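Local coordinates for protein oxalate oxidase 1 (Hordeum vulgare, PDB 1FI2) that oxidises oxalate with dioxygen to carbon dioxide and hydrogen peroxide at a manganese site, and also shows superoxide dismutase activity, working as a secreted homohexamer, at residues 62-65 / 66-69. Numbering follows the deposited sequence.
Sequences AEWP and GTNT
Two donors of Thr67 converge on the carbonyl oxygen of Trp64. The hydroxyl gives the shorter bond, with Thr67 OG1 2.8 Å from Trp64 O and almost in line with the C=O bond. The amide comes from above the carbonyl plane, Thr67 N lying 3.1 Å from Trp64 O with a nearly straight N-H approach of 168°. One residue on, Asn68 N repeats the i+3 pattern by donating to Pro65 O at 3.1 Å, again from above the carbonyl plane.

Thr67 OG1 stands between its own backbone N and carbonyl carbon (chi1 62°), a rotation that turns the hydroxyl to Trp64 O and sends the methyl to the indole. Thr67 CG2 lies 3.5 Å above the plane of that ring, displaced toward the rim, with Trp64 CE3 3.7 Å away; the two side chains cross at about a right angle. A valine here would probably leave Trp64 O without its hydroxyl donor, of the two described only the amide remaining, and the side chain less firmly held in this rotation.

The Asn68 amide turns to other parts of the chain, its ND2 bonding to Cys10 O and His24 O and its OD1 to Gln156 NE2. The indole of Trp64 also packs on Thr128 of a neighbouring subunit.

Successive i+3 bonds, here from Thr67 N and Asn68 N, are the signature of a short 3-10 turn, which Pro65 to Thr67 form in the loop joining strands 54-59 and 73-79 of the germin cupin fold.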
ATOM      1  N   ALA A  62     -20.382   8.172   1.502  1.00  4.48           N
ATOM      2  CA  ALA A  62     -21.404   9.174   1.225  1.00  4.85           C
ATOM      3  C   ALA A  62     -22.572   9.080   2.202  1.00  5.02           C
ATOM      4  O   ALA A  62     -23.225  10.092   2.481  1.00  4.83           O
ATOM      5  CB  ALA A  62     -21.891   9.019  -0.209  1.00  4.56           C
ATOM      6  N   GLU A  63     -22.856   7.890   2.720  1.00  5.13           N
ATOM      7  CA  GLU A  63     -23.942   7.684   3.667  1.00  5.64           C
ATOM      8  C   GLU A  63     -23.461   7.577   5.107  1.00  5.24           C
ATOM      9  O   GLU A  63     -24.224   7.792   6.050  1.00  5.61           O
ATOM     10  CB  GLU A  63     -24.726   6.421   3.281  1.00  7.16           C
ATOM     11  CG  GLU A  63     -25.506   6.584   1.981  1.00  8.97           C
ATOM     12  CD  GLU A  63     -26.641   7.583   2.138  1.00 10.62           C
ATOM     13  OE1 GLU A  63     -27.360   7.501   3.157  1.00 12.19           O
ATOM     14  OE2 GLU A  63     -26.814   8.443   1.254  1.00 12.20           O
ATOM     15  N   TRP A  64     -22.189   7.254   5.299  1.00  4.47           N
ATOM     16  CA  TRP A  64     -21.571   7.127   6.615  1.00  4.03           C
ATOM     17  C   TRP A  64     -20.210   7.810   6.568  1.00  3.87           C
ATOM     18  O   TRP A  64     -19.172   7.172   6.370  1.00  3.14           O
ATOM     19  CB  TRP A  64     -21.409   5.662   7.008  1.00  4.20           C
ATOM     20  CG  TRP A  64     -21.121   5.353   8.443  1.00  4.01           C
ATOM     21  CD1 TRP A  64     -21.064   6.221   9.497  1.00  4.24           C
ATOM     22  CD2 TRP A  64     -20.928   4.046   9.007  1.00  3.75           C
ATOM     23  NE1 TRP A  64     -20.808   5.547  10.665  1.00  4.35           N
ATOM     24  CE2 TRP A  64     -20.734   4.205  10.392  1.00  3.73           C
ATOM     25  CE3 TRP A  64     -20.886   2.756   8.465  1.00  3.61           C
ATOM     26  CZ2 TRP A  64     -20.501   3.130  11.249  1.00  3.58           C
ATOM     27  CZ3 TRP A  64     -20.660   1.689   9.314  1.00  3.21           C
ATOM     28  CH2 TRP A  64     -20.471   1.883  10.688  1.00  3.36           C
ATOM     29  N   PRO A  65     -20.194   9.130   6.730  1.00  4.11           N
ATOM     30  CA  PRO A  65     -18.981   9.917   6.599  1.00  3.98           C
ATOM     31  C   PRO A  65     -17.881   9.579   7.577  1.00  3.32           C
ATOM     32  O   PRO A  65     -16.704   9.802   7.259  1.00  3.47           O
ATOM     33  CB  PRO A  65     -19.415  11.369   6.703  1.00  4.36           C
ATOM     34  CG  PRO A  65     -20.816  11.362   7.172  1.00  5.09           C
ATOM     35  CD  PRO A  65     -21.381   9.991   6.938  1.00  4.19           C
ATOM     36  N   GLY A  66     -18.171   8.979   8.724  1.00  3.68           N
ATOM     37  CA  GLY A  66     -17.174   8.568   9.692  1.00  3.39           C
ATOM     38  C   GLY A  66     -16.264   7.445   9.208  1.00  3.26           C
ATOM     39  O   GLY A  66     -15.210   7.215   9.808  1.00  3.04           O
ATOM     40  N   THR A  67     -16.591   6.769   8.110  1.00  2.98           N
ATOM     41  CA  THR A  67     -15.741   5.752   7.522  1.00  3.11           C
ATOM     42  C   THR A  67     -14.571   6.348   6.741  1.00  3.45           C
ATOM     43  O   THR A  67     -13.611   5.628   6.440  1.00  3.14           O
ATOM     44  CB  THR A  67     -16.501   4.817   6.556  1.00  3.29           C
ATOM     45  OG1 THR A  67     -17.040   5.566   5.458  1.00  2.99           O
ATOM     46  CG2 THR A  67     -17.638   4.109   7.276  1.00  3.00           C
ATOM     47  N   ASN A  68     -14.638   7.626   6.390  1.00  3.19           N
ATOM     48  CA  ASN A  68     -13.566   8.264   5.626  1.00  3.04           C
ATOM     49  C   ASN A  68     -12.209   7.972   6.237  1.00  3.81           C
ATOM     50  O   ASN A  68     -11.975   8.132   7.435  1.00  3.20           O
ATOM     51  CB  ASN A  68     -13.815   9.772   5.566  1.00  3.24           C
ATOM     52  CG  ASN A  68     -12.975  10.509   4.549  1.00  3.49           C
ATOM     53  OD1 ASN A  68     -12.786  10.064   3.417  1.00  2.73           O
ATOM     54  ND2 ASN A  68     -12.458  11.671   4.942  1.00  2.64           N
ATOM     55  N   THR A  69     -11.260   7.543   5.422  1.00  3.31           N
ATOM     56  CA  THR A  69      -9.898   7.175   5.708  1.00  3.53           C
ATOM     57  C   THR A  69      -9.714   5.850   6.453  1.00  3.43           C
ATOM     58  O   THR A  69      -8.566   5.393   6.569  1.00  3.11           O
ATOM     59  CB  THR A  69      -9.050   8.207   6.492  1.00  4.01           C
ATOM     60  OG1 THR A  69      -9.447   8.211   7.874  1.00  4.08           O
ATOM     61  CG2 THR A  69      -9.124   9.606   5.913  1.00  3.80           C
TER